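Local coordinates for putative beta-glucosidase (Bifidobacterium adolescentis, PDB 5WAB), which hydrolyses beta-glucosidic bonds as a family 3 glycoside hydrolase and probably also releases terminal arabinopyranose from ginsenoside Rb2, at residues 36-40 with 285-289; 144-149 with 191-195; 164-170 with 200-205; 398-404 with 437-441; 48-52 with 96-102. One frame throughout, in Å; residues are numbered along the deposited sequence.

Interaction 1: residues 36-40 with 285-289; sequences GIPGY and VNKTR
Where the loop leading into strand 41-44 of the TIM-barrel-type N-terminal domain runs past helix 271-292, Tyr40 and Pro38 close over Val285, and Arg289 reaches back to Gly36. The polar grip lies in the guanidinium group. Its two terminal nitrogens both point at one acceptor: NH2 of Arg289 lies 3.0 Å from Gly36 O with an N-H...O angle of 155°, and NH1 of Arg289 lies 3.3 Å from the same oxygen. Gly36 O is within 8° of the guanidinium plane. On the NE side, Asn286 OD1 also sits in that plane and accepts from NE and NH2, so acceptors at two edges fix the rotation of the group. Extension away from the backbone N (chi1 -176°), followed by a bend at chi3, turns the arginine toward the loop.

Beside the guanidinium the contact is apolar. CG1 of Val285 touches Pro38 CD and Tyr40 CE2, each at 3.7 Å, while its CG2 meets Ile37 CG2 at 3.9 Å. The tyrosine crosses Val285 at about a right angle. Its CD2 comes to 3.4 Å from Thr288 OG1, a hydroxyl whose main partner is Leu284 O, and its OH rests 3.5 Å from Arg289 CA. Ala103 of strand 102-106 touches both Tyr40 and Thr288, Met292 of the same helix touches Tyr40, and Pro7 packs on Ile37 and Arg289.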
# COMPACT_ATOMS: atom_id res chain seq x y z
N GLY A 36 16.53 27.50 20.09
CA GLY A 36 16.89 27.00 18.78
C GLY A 36 16.17 25.76 18.31
O GLY A 36 16.71 25.01 17.50
N ILE A 37 14.96 25.53 18.80
CA ILE A 37 14.15 24.39 18.39
C ILE A 37 12.88 24.93 17.73
O ILE A 37 11.90 25.23 18.41
CB ILE A 37 13.82 23.47 19.57
CG1 ILE A 37 15.11 23.01 20.25
CG2 ILE A 37 13.03 22.26 19.09
CD1 ILE A 37 14.87 22.07 21.41
N PRO A 38 12.86 25.05 16.41
CA PRO A 38 11.67 25.58 15.74
C PRO A 38 10.55 24.56 15.71
O PRO A 38 10.77 23.35 15.66
CB PRO A 38 12.17 25.90 14.33
CG PRO A 38 13.68 25.99 14.46
CD PRO A 38 14.03 24.99 15.52
N GLY A 39 9.32 25.08 15.74
CA GLY A 39 8.16 24.22 15.65
C GLY A 39 7.72 24.04 14.21
O GLY A 39 6.77 24.68 13.75
N TYR A 40 8.42 23.16 13.49
CA TYR A 40 8.16 22.96 12.07
C TYR A 40 6.76 22.39 11.85
O TYR A 40 6.19 21.71 12.70
CB TYR A 40 9.20 22.00 11.48
CG TYR A 40 10.62 22.52 11.46
CD1 TYR A 40 10.90 23.83 11.09
CD2 TYR A 40 11.69 21.70 11.81
CE1 TYR A 40 12.19 24.30 11.06
CE2 TYR A 40 12.99 22.16 11.78
CZ TYR A 40 13.24 23.47 11.40
OH TYR A 40 14.52 23.95 11.38
N VAL A 285 13.98 17.64 14.77
CA VAL A 285 14.21 19.00 14.29
C VAL A 285 15.58 19.11 13.63
O VAL A 285 15.72 19.71 12.56
CB VAL A 285 14.05 20.01 15.45
CG1 VAL A 285 14.59 21.37 15.06
CG2 VAL A 285 12.58 20.13 15.84
N ASN A 286 16.60 18.51 14.24
CA ASN A 286 17.94 18.58 13.67
C ASN A 286 18.03 17.82 12.35
O ASN A 286 18.75 18.23 11.44
CB ASN A 286 18.97 18.07 14.68
CG ASN A 286 19.16 19.04 15.85
OD1 ASN A 286 19.00 20.25 15.69
ND2 ASN A 286 19.49 18.50 17.02
N LYS A 287 17.31 16.69 12.23
CA LYS A 287 17.31 15.94 10.98
C LYS A 287 16.67 16.74 9.85
O LYS A 287 17.09 16.62 8.69
CB LYS A 287 16.58 14.61 11.15
CG LYS A 287 17.32 13.58 11.98
CD LYS A 287 16.50 12.31 12.12
CE LYS A 287 17.18 11.32 13.06
NZ LYS A 287 16.37 10.07 13.25
N THR A 288 15.66 17.55 10.16
CA THR A 288 14.92 18.31 9.16
C THR A 288 15.37 19.76 9.06
O THR A 288 14.81 20.50 8.25
CB THR A 288 13.43 18.25 9.48
OG1 THR A 288 13.20 18.88 10.74
CG2 THR A 288 12.96 16.81 9.56
N ARG A 289 16.36 20.17 9.86
CA ARG A 289 16.72 21.58 9.96
C ARG A 289 17.25 22.11 8.63
O ARG A 289 16.85 23.19 8.18
CB ARG A 289 17.77 21.77 11.06
CG ARG A 289 18.16 23.22 11.31
CD ARG A 289 19.23 23.33 12.40
NE ARG A 289 18.78 22.75 13.66
CZ ARG A 289 18.13 23.42 14.60
NH1 ARG A 289 17.85 24.70 14.44
NH2 ARG A 289 17.74 22.80 15.71

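Interaction 2: residues 144-149 with 191-195; sequences QSKGVG and AQPWT
With chi1 at -61° in both Gln144 and Trp194, each CG stands anti to its own carbonyl carbon; the glutamine then runs on extended, and the two side chains run antiparallel. The Gln144 amide is thereby laid over one face of the indole, CD lying 3.5 Å above the ring plane and nearer the ring's margin than its centre, with the two planes 29° apart. Stacking, not hydrogen bonding, accounts for the 3.1 Å between Gln144 NE2 and Trp194 NE1, since both are donors.

Both ends of the amide are engaged by the backbone of the opposing loop. OE1 of Gln144 accepts from Trp194 N at 2.7 Å, and NE2 of Gln144 donates to Gln192 O at 3.1 Å along a nearly straight N-H...O line of 171°. The acceptor carbonyl is nevertheless approached from above its plane. These two bonds hold the amide and define which end is oxygen.

Further round the indole, Gly147 O lies at the edge, near the ring plane, 3.4 Å from CZ3 of Trp194, and CA of Gly149 is 3.5 Å from CE3 of Trp194. Leu284 of helix 271-292 also touches the tryptophan. Gly147 ends helix 129-144 in a Schellman motif, and both segments are helix-to-strand loops entering the neighbouring parallel strands 149-155 and 195-198, as in a TIM barrel.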
# COMPACT_ATOMS: atom_id res chain seq x y z
N GLN A 144 12.99 11.38 2.28
CA GLN A 144 14.05 11.71 3.21
C GLN A 144 15.40 11.89 2.51
O GLN A 144 16.30 12.50 3.09
CB GLN A 144 14.13 10.63 4.30
CG GLN A 144 12.83 10.52 5.12
CD GLN A 144 12.95 9.61 6.34
OE1 GLN A 144 12.04 9.55 7.18
NE2 GLN A 144 14.07 8.92 6.46
N SER A 145 15.53 11.42 1.27
CA SER A 145 16.75 11.70 0.51
C SER A 145 16.90 13.18 0.22
O SER A 145 17.99 13.62 -0.14
CB SER A 145 16.77 10.91 -0.80
OG SER A 145 15.83 11.41 -1.73
N LYS A 146 15.83 13.96 0.36
CA LYS A 146 15.87 15.40 0.19
C LYS A 146 15.94 16.15 1.51
O LYS A 146 15.92 17.38 1.51
CB LYS A 146 14.64 15.87 -0.59
CG LYS A 146 14.52 15.25 -1.96
CD LYS A 146 15.60 15.76 -2.89
CE LYS A 146 15.40 15.21 -4.30
NZ LYS A 146 16.31 15.88 -5.27
N GLY A 147 16.02 15.43 2.63
CA GLY A 147 16.10 16.04 3.94
C GLY A 147 14.78 16.28 4.63
O GLY A 147 14.76 16.99 5.64
N VAL A 148 13.67 15.73 4.12
CA VAL A 148 12.34 15.93 4.69
C VAL A 148 11.86 14.62 5.31
O VAL A 148 12.10 13.54 4.76
CB VAL A 148 11.34 16.41 3.61
CG1 VAL A 148 9.98 16.68 4.23
CG2 VAL A 148 11.87 17.64 2.91
N GLY A 149 11.20 14.72 6.47
CA GLY A 149 10.75 13.52 7.15
C GLY A 149 9.44 12.97 6.60
O GLY A 149 8.64 13.68 6.01
N ALA A 191 14.94 1.51 5.24
CA ALA A 191 15.10 2.94 5.38
C ALA A 191 15.03 3.17 6.89
O ALA A 191 15.25 2.24 7.67
CB ALA A 191 14.03 3.69 4.59
N GLN A 192 14.67 4.35 7.30
CA GLN A 192 14.59 4.61 8.73
C GLN A 192 13.71 5.83 8.83
O GLN A 192 14.21 6.96 8.85
CB GLN A 192 15.96 4.84 9.37
CG GLN A 192 16.71 3.57 9.83
CD GLN A 192 16.19 3.01 11.16
OE1 GLN A 192 15.46 3.69 11.90
NE2 GLN A 192 16.56 1.77 11.47
N PRO A 193 12.39 5.64 8.87
CA PRO A 193 11.50 6.80 8.83
C PRO A 193 11.74 7.67 10.05
O PRO A 193 11.82 7.17 11.18
CB PRO A 193 10.10 6.18 8.82
CG PRO A 193 10.31 4.72 8.53
CD PRO A 193 11.66 4.39 9.06
N TRP A 194 11.87 8.97 9.82
CA TRP A 194 12.15 9.85 10.95
C TRP A 194 10.97 9.94 11.90
O TRP A 194 11.14 10.38 13.04
CB TRP A 194 12.58 11.23 10.42
CG TRP A 194 13.84 11.15 9.57
CD1 TRP A 194 14.68 10.08 9.45
CD2 TRP A 194 14.40 12.18 8.74
NE1 TRP A 194 15.72 10.37 8.60
CE2 TRP A 194 15.57 11.65 8.15
CE3 TRP A 194 14.02 13.49 8.43
CZ2 TRP A 194 16.36 12.40 7.27
CZ3 TRP A 194 14.81 14.23 7.57
CH2 TRP A 194 15.96 13.68 7.00
N THR A 195 9.79 9.48 11.48
CA THR A 195 8.57 9.58 12.26
C THR A 195 7.68 8.38 11.93
O THR A 195 7.67 7.90 10.79
CB THR A 195 7.86 10.91 11.97
OG1 THR A 195 8.61 11.98 12.55
CG2 THR A 195 6.46 10.93 12.55

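Interaction 3: residues 164-170 with 200-205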
# COMPACT_ATOMS: atom_id res chain seq x y z
N ARG A 164 -13.15 2.47 14.56
CA ARG A 164 -11.68 2.48 14.61
C ARG A 164 -11.13 3.11 15.88
O ARG A 164 -10.00 2.79 16.28
CB ARG A 164 -11.11 3.20 13.39
CG ARG A 164 -11.22 4.71 13.47
CD ARG A 164 -10.88 5.34 12.14
NE ARG A 164 -11.14 6.78 12.13
CZ ARG A 164 -10.53 7.65 11.33
NH1 ARG A 164 -9.60 7.23 10.48
NH2 ARG A 164 -10.83 8.94 11.39
N LEU A 165 -11.89 3.99 16.54
CA LEU A 165 -11.39 4.67 17.73
C LEU A 165 -11.43 3.78 18.97
O LEU A 165 -10.75 4.09 19.95
CB LEU A 165 -12.20 5.94 18.01
CG LEU A 165 -12.22 7.01 16.93
CD1 LEU A 165 -13.21 8.12 17.27
CD2 LEU A 165 -10.84 7.58 16.77
N ARG A 166 -12.21 2.71 18.94
CA ARG A 166 -12.42 1.89 20.13
C ARG A 166 -12.11 0.42 19.91
O ARG A 166 -11.72 -0.27 20.86
CB ARG A 166 -13.86 2.06 20.62
CG ARG A 166 -14.17 3.46 21.14
CD ARG A 166 -15.61 3.56 21.62
NE ARG A 166 -16.55 3.20 20.55
CZ ARG A 166 -17.87 3.20 20.68
NH1 ARG A 166 -18.42 3.54 21.83
NH2 ARG A 166 -18.63 2.87 19.65
N VAL A 167 -12.29 -0.08 18.69
CA VAL A 167 -12.28 -1.53 18.48
C VAL A 167 -10.92 -2.11 18.83
O VAL A 167 -9.87 -1.48 18.63
CB VAL A 167 -12.69 -1.89 17.04
CG1 VAL A 167 -11.60 -1.56 16.04
CG2 VAL A 167 -13.04 -3.36 16.94
N SER A 168 -10.93 -3.32 19.37
CA SER A 168 -9.72 -4.07 19.65
C SER A 168 -9.54 -5.11 18.55
O SER A 168 -10.34 -6.04 18.44
CB SER A 168 -9.79 -4.73 21.02
OG SER A 168 -8.74 -5.66 21.20
N ALA A 169 -8.48 -4.97 17.76
CA ALA A 169 -8.13 -6.00 16.81
C ALA A 169 -7.45 -7.11 17.60
O ALA A 169 -6.33 -6.94 18.08
CB ALA A 169 -7.23 -5.46 15.71
N ASN A 170 -8.15 -8.24 17.75
CA ASN A 170 -7.64 -9.39 18.49
C ASN A 170 -6.96 -10.33 17.49
O ASN A 170 -7.64 -10.99 16.70
CB ASN A 170 -8.76 -10.07 19.26
CG ASN A 170 -9.37 -9.17 20.32
OD1 ASN A 170 -8.69 -8.31 20.88
ND2 ASN A 170 -10.66 -9.35 20.59
N TYR A 200 -5.24 4.31 15.80
CA TYR A 200 -6.25 4.59 16.82
C TYR A 200 -6.64 3.34 17.59
O TYR A 200 -7.02 3.44 18.77
CB TYR A 200 -7.52 5.17 16.19
CG TYR A 200 -7.47 6.62 15.78
CD1 TYR A 200 -7.44 7.63 16.73
CD2 TYR A 200 -7.51 6.98 14.44
CE1 TYR A 200 -7.42 8.96 16.35
CE2 TYR A 200 -7.50 8.30 14.06
CZ TYR A 200 -7.45 9.29 15.01
OH TYR A 200 -7.43 10.61 14.63
N ASN A 201 -6.60 2.18 16.95
CA ASN A 201 -7.28 1.02 17.50
C ASN A 201 -6.45 0.36 18.60
O ASN A 201 -5.28 0.68 18.80
CB ASN A 201 -7.57 -0.00 16.40
CG ASN A 201 -6.32 -0.47 15.70
OD1 ASN A 201 -5.80 0.21 14.81
ND2 ASN A 201 -5.81 -1.64 16.09
N ARG A 202 -7.08 -0.58 19.28
CA ARG A 202 -6.41 -1.45 20.23
C ARG A 202 -5.99 -2.73 19.54
O ARG A 202 -6.61 -3.17 18.56
CB ARG A 202 -7.32 -1.79 21.42
CG ARG A 202 -7.71 -0.62 22.31
CD ARG A 202 -8.67 -1.08 23.41
NE ARG A 202 -9.94 -1.51 22.86
CZ ARG A 202 -10.80 -2.32 23.48
NH1 ARG A 202 -10.52 -2.81 24.68
NH2 ARG A 202 -11.94 -2.65 22.89
N ILE A 203 -4.91 -3.34 20.04
CA ILE A 203 -4.47 -4.66 19.60
C ILE A 203 -4.45 -5.54 20.84
O ILE A 203 -3.60 -5.35 21.73
CB ILE A 203 -3.11 -4.63 18.91
CG1 ILE A 203 -3.17 -3.76 17.66
CG2 ILE A 203 -2.64 -6.05 18.61
CD1 ILE A 203 -1.83 -3.56 16.98
N ASN A 204 -5.38 -6.49 20.91
CA ASN A 204 -5.50 -7.39 22.06
C ASN A 204 -5.68 -6.61 23.35
O ASN A 204 -5.07 -6.91 24.38
CB ASN A 204 -4.29 -8.33 22.14
CG ASN A 204 -4.18 -9.24 20.93
OD1 ASN A 204 -5.17 -9.80 20.48
ND2 ASN A 204 -2.97 -9.37 20.39
N GLY A 205 -6.54 -5.58 23.30
CA GLY A 205 -6.92 -4.83 24.49
C GLY A 205 -6.11 -3.59 24.79
O GLY A 205 -6.45 -2.87 25.73
O HOH W 1 -8.67 5.94 20.01
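Ser168 and Arg202 pair side by side as one bridge of a parallel strand pair, and Ala169 with Ile203 forms the next. The backbone ladder starts where Arg202 N donates to Val167 O at 3.0 Å. Arg202 O then receives two donors from opposite faces of its plane: Ala169 N at 2.7 Å and, from within its own segment, ND2 of Asn201. Asn204 N completes the run by donating to Ala169 O at 3.0 Å.

Side chains satisfy further atoms at both ends. Ser168 OG accepts from Gly205 N at 3.0 Å and gives its own proton to OD1 of Asn170, whose ND2 in turn binds Asp519. The bend at chi3 of Arg202 (-66°) folds its guanidinium back over the adjacent strand, where NE of Arg202 meets Arg166 O at 3.0 Å, nearly in line with the carbonyl bond; NH2 adds a weak bond to that oxygen. One face of this guanidinium covers CB of Ser168.

The pair is the middle of a small mixed sheet flanked by strands 206-207 and 517-519, the latter from the C-terminal domain, so the sheet joins the two domains. Asn170 and Ser168 make backbone bonds to that outer strand.

Beyond the strands, CD2 of Leu165 rests over the face of the Tyr200 ring in a CH-pi contact, 3.7 Å from its centroid. CE2 of Tyr200 lies 4.1 Å above the guanidinium plane of Arg164, which pairs with Glu161; the Tyr200 hydroxyl bonds to Trp233 O. A water donates to both Leu165 O and Tyr200 O, and the latter is also bonded by His207 ND1.

Interaction 4: residues 398-404 with 437-441; sequences AKNADVV and VAAEN
Lys399 lays its extended aliphatic chain alongside Glu440, the two pointing the same way, with CG of Lys399 only 3.6 Å from CG of Glu440. Their charged ends do not close into a salt bridge: NZ of Lys399 and OE2 of Glu440 stay 4.5 Å apart, so any attraction there is probably modest.

The polar work falls to Asn441. Its CG stands anti to the backbone N (chi1 -164°), which directs the amide into the turn from Ala398 to Ala401, between helix 388-399 and strand 403-409. There ND2 of Asn441 donates to Ala401 O at 3.1 Å, the donor standing out of that carbonyl's plane and the N-H...O angle being 136°. It is also modelled at 2.4 Å from Ala398 O, a very short hydrogen bond whose exact length is doubtful. The amide thus links the turn, through ND2, to the backbone two residues further on, through OD1 and Asn443 N.

Apolar packing closes the interior side, loosely: CG1 of Val437 is 4.3 Å from Ala398 CB and 4.4 Å from Val404 CG1, while Ile444 touches both valines. Strand 403-409, helix 428-438 and strand 444-449 form a beta-alpha-beta crossover within the C-terminal family 3 domain, and this contact ties the end of its helix to the turn before its first strand.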
# COMPACT_ATOMS: atom_id res chain seq x y z
N ALA A 398 -22.16 5.72 -29.64
CA ALA A 398 -21.63 4.36 -29.65
C ALA A 398 -22.36 3.50 -30.68
O ALA A 398 -21.77 2.57 -31.25
CB ALA A 398 -21.68 3.70 -28.27
N LYS A 399 -23.63 3.79 -30.92
CA LYS A 399 -24.30 3.14 -32.04
C LYS A 399 -23.66 3.62 -33.34
O LYS A 399 -23.58 2.87 -34.31
CB LYS A 399 -25.79 3.45 -32.03
CG LYS A 399 -26.60 2.75 -33.11
CD LYS A 399 -28.09 3.03 -32.96
CE LYS A 399 -28.89 2.30 -34.02
NZ LYS A 399 -30.36 2.48 -33.82
N ASN A 400 -23.16 4.85 -33.32
CA ASN A 400 -22.39 5.43 -34.41
C ASN A 400 -20.94 5.56 -33.96
O ASN A 400 -20.46 6.66 -33.68
CB ASN A 400 -22.98 6.80 -34.78
CG ASN A 400 -24.50 6.78 -34.88
OD1 ASN A 400 -25.09 5.84 -35.41
ND2 ASN A 400 -25.13 7.82 -34.34
N ALA A 401 -20.24 4.43 -33.87
CA ALA A 401 -18.86 4.50 -33.41
C ALA A 401 -18.14 3.18 -33.63
O ALA A 401 -18.74 2.10 -33.54
CB ALA A 401 -18.78 4.88 -31.92
N ASP A 402 -16.83 3.29 -33.88
CA ASP A 402 -15.99 2.10 -33.99
C ASP A 402 -15.80 1.46 -32.62
O ASP A 402 -16.03 0.25 -32.45
CB ASP A 402 -14.63 2.47 -34.59
CG ASP A 402 -14.73 2.90 -36.04
OD1 ASP A 402 -15.65 2.44 -36.75
OD2 ASP A 402 -13.87 3.70 -36.46
N VAL A 403 -15.39 2.25 -31.63
CA VAL A 403 -15.13 1.77 -30.28
C VAL A 403 -15.80 2.72 -29.30
O VAL A 403 -15.80 3.94 -29.52
CB VAL A 403 -13.62 1.66 -29.99
CG1 VAL A 403 -13.37 1.01 -28.64
CG2 VAL A 403 -12.91 0.89 -31.09
N VAL A 404 -16.37 2.18 -28.24
CA VAL A 404 -16.96 2.97 -27.17
C VAL A 404 -16.10 2.79 -25.93
O VAL A 404 -15.89 1.67 -25.46
CB VAL A 404 -18.43 2.60 -26.91
CG1 VAL A 404 -18.62 1.11 -26.84
CG2 VAL A 404 -18.93 3.26 -25.64
N VAL A 437 -25.95 -0.35 -23.71
CA VAL A 437 -25.01 -0.01 -24.76
C VAL A 437 -24.54 -1.26 -25.49
O VAL A 437 -24.41 -1.27 -26.72
CB VAL A 437 -23.84 0.81 -24.18
CG1 VAL A 437 -22.71 0.94 -25.19
CG2 VAL A 437 -24.32 2.18 -23.72
N ALA A 438 -24.31 -2.35 -24.75
CA ALA A 438 -23.81 -3.58 -25.35
C ALA A 438 -24.79 -4.18 -26.35
O ALA A 438 -24.37 -4.92 -27.25
CB ALA A 438 -23.48 -4.61 -24.27
N ALA A 439 -26.08 -3.86 -26.23
CA ALA A 439 -27.06 -4.37 -27.17
C ALA A 439 -26.91 -3.75 -28.55
O ALA A 439 -27.35 -4.34 -29.54
CB ALA A 439 -28.48 -4.12 -26.65
N GLU A 440 -26.31 -2.56 -28.64
CA GLU A 440 -26.13 -1.89 -29.91
C GLU A 440 -24.68 -1.83 -30.38
O GLU A 440 -24.44 -1.55 -31.55
CB GLU A 440 -26.69 -0.46 -29.86
CG GLU A 440 -27.52 -0.10 -31.07
CD GLU A 440 -28.79 -0.92 -31.17
OE1 GLU A 440 -29.53 -1.00 -30.17
OE2 GLU A 440 -29.05 -1.51 -32.25
N ASN A 441 -23.71 -2.08 -29.49
CA ASN A 441 -22.31 -2.04 -29.88
C ASN A 441 -21.52 -2.91 -28.91
O ASN A 441 -21.45 -2.60 -27.72
CB ASN A 441 -21.78 -0.60 -29.88
CG ASN A 441 -20.46 -0.46 -30.62
OD1 ASN A 441 -19.68 -1.40 -30.71
ND2 ASN A 441 -20.21 0.72 -31.16

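Interaction 5: residues 48-52 with 96-102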
# COMPACT_ATOMS: atom_id res chain seq x y z
N GLY A 48 0.93 13.07 -1.81
CA GLY A 48 1.17 14.46 -2.17
C GLY A 48 0.93 15.44 -1.04
O GLY A 48 0.10 15.23 -0.16
N LEU A 49 1.66 16.55 -1.07
CA LEU A 49 1.54 17.57 -0.04
C LEU A 49 0.12 18.11 0.03
O LEU A 49 -0.44 18.55 -0.97
CB LEU A 49 2.51 18.72 -0.33
CG LEU A 49 2.43 19.91 0.62
CD1 LEU A 49 2.78 19.49 2.03
CD2 LEU A 49 3.35 21.01 0.14
N ARG A 50 -0.47 18.05 1.23
CA ARG A 50 -1.80 18.60 1.48
C ARG A 50 -1.67 19.59 2.63
O ARG A 50 -1.95 19.25 3.79
CB ARG A 50 -2.82 17.51 1.78
N LYS A 51 -1.25 20.81 2.31
CA LYS A 51 -1.10 21.87 3.28
C LYS A 51 -2.40 22.67 3.36
O LYS A 51 -3.44 22.25 2.84
CB LYS A 51 0.09 22.74 2.87
CG LYS A 51 0.69 23.63 3.93
CD LYS A 51 1.74 24.52 3.31
CE LYS A 51 2.23 25.58 4.28
NZ LYS A 51 3.18 26.51 3.62
N SER A 52 -2.36 23.84 3.99
CA SER A 52 -3.56 24.66 4.15
C SER A 52 -3.20 26.13 4.42
O SER A 52 -2.83 26.88 3.51
CB SER A 52 -4.44 24.12 5.27
OG SER A 52 -5.51 25.01 5.54
N GLU A 96 8.42 19.59 -2.82
CA GLU A 96 7.27 20.46 -2.58
C GLU A 96 7.18 20.83 -1.11
O GLU A 96 6.83 21.97 -0.77
CB GLU A 96 5.99 19.78 -3.06
CG GLU A 96 6.06 19.33 -4.51
CD GLU A 96 4.71 19.00 -5.11
OE1 GLU A 96 3.68 19.07 -4.40
OE2 GLU A 96 4.67 18.68 -6.32
N CYS A 97 7.54 19.90 -0.21
CA CYS A 97 7.59 20.23 1.21
C CYS A 97 8.64 21.29 1.49
O CYS A 97 8.43 22.17 2.33
CB CYS A 97 7.90 18.98 2.04
SG CYS A 97 6.59 17.74 2.10
N ILE A 98 9.77 21.23 0.78
CA ILE A 98 10.85 22.20 1.01
C ILE A 98 10.41 23.60 0.60
O ILE A 98 10.75 24.59 1.26
CB ILE A 98 12.13 21.75 0.27
CG1 ILE A 98 12.67 20.47 0.91
CG2 ILE A 98 13.19 22.84 0.33
CD1 ILE A 98 13.80 19.83 0.14
N GLN A 99 9.63 23.71 -0.48
CA GLN A 99 9.07 25.00 -0.86
C GLN A 99 8.10 25.52 0.20
O GLN A 99 8.11 26.72 0.52
CB GLN A 99 8.36 24.90 -2.21
CG GLN A 99 7.49 26.11 -2.56
CD GLN A 99 6.80 25.97 -3.91
OE1 GLN A 99 7.44 25.75 -4.94
NE2 GLN A 99 5.47 26.08 -3.91
N GLU A 100 7.29 24.64 0.77
CA GLU A 100 6.19 25.04 1.64
C GLU A 100 6.54 24.96 3.12
O GLU A 100 5.65 25.07 3.96
CB GLU A 100 4.96 24.19 1.34
CG GLU A 100 4.40 24.40 -0.05
CD GLU A 100 3.90 25.81 -0.27
OE1 GLU A 100 3.18 26.32 0.62
OE2 GLU A 100 4.23 26.42 -1.31
N LYS A 101 7.82 24.78 3.45
CA LYS A 101 8.30 24.77 4.83
C LYS A 101 7.59 23.70 5.66
O LYS A 101 7.09 23.96 6.75
CB LYS A 101 8.16 26.15 5.48
CG LYS A 101 8.56 27.31 4.57
CD LYS A 101 9.96 27.18 3.99
CE LYS A 101 11.06 27.38 5.01
NZ LYS A 101 12.38 27.39 4.30
N VAL A 102 7.53 22.48 5.11
CA VAL A 102 6.92 21.33 5.77
C VAL A 102 8.03 20.33 6.07
O VAL A 102 8.64 19.78 5.15
CB VAL A 102 5.83 20.69 4.90
CG1 VAL A 102 5.34 19.40 5.55
CG2 VAL A 102 4.68 21.65 4.68
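Leu49 reaches from its loop toward the end of helix 83-99, and each part of the side chain finds a different partner. CB of Leu49 approaches OE1 of Glu96 at 4.2 Å, part of a carboxylate whose other oxygen, OE2, is hydrogen-bonded by His304 and Thr69. With CG anti to the backbone N (chi1 176°), the two methyls diverge over the C-terminal end of the helix and the residues that follow it. The CD1 branch meets CG2 of Val102 at 3.9 Å and lies near SG of Cys97; the CD2 branch rests 3.6 Å from CG of Glu100 and 3.7 Å from the carbonyl oxygen of Glu96. Leu49 also touches Thr43 of strand 41-44, which places it between that strand and the helix; Met41 and Thr43 touch Val102.

Two residues on, Lys51 runs out extended beside this apolar patch. CD passes CG2 of Val102 at 4.3 Å, and the tip is gripped twice by one residue: NZ of Lys51 lies 2.9 Å from Glu100 O and 3.0 Å from OE1 of Glu100, the second contact being a salt bridge made on the anti side of the carboxylate oxygen and tilted out of the carboxylate plane. The bend of Glu100 at chi2 (-64°) folds its carboxylate back to make this double grip possible.

OE2 of Glu100 accepts from NE2 of Gln99 through its anti lone pair, so both carboxylate oxygens have donors. That chemistry would favour a charged Glu100, and an ammonium group binding a carbonyl just past a helix C-terminus is probably stabilised by the helix dipole as well.

Four contacts belong to the N-terminal barrel domain, and interaction 4 stands apart in the C-terminal domain, its centre 45 to 60 Å from the others. Interactions 1, 2 and 5 have centres 14 to 16 Å apart. Trp194 of interaction 2 packs on Lys287 and Thr288 of interaction 1, and Val148 packs on Cys97, Ile98 and Val102 of interaction 5; they cluster around the entrances to strands 41-44, 102-106, 149-155 and 195-198, with residues 48-52 following strand 41-44. Interaction 3 lies about 28 Å from interaction 2, centre to centre, and their segments alternate along the chain. Residues 36-40 and 285-289 bracket interactions 2, 3 and 5, drawing the domain's start and late helix together.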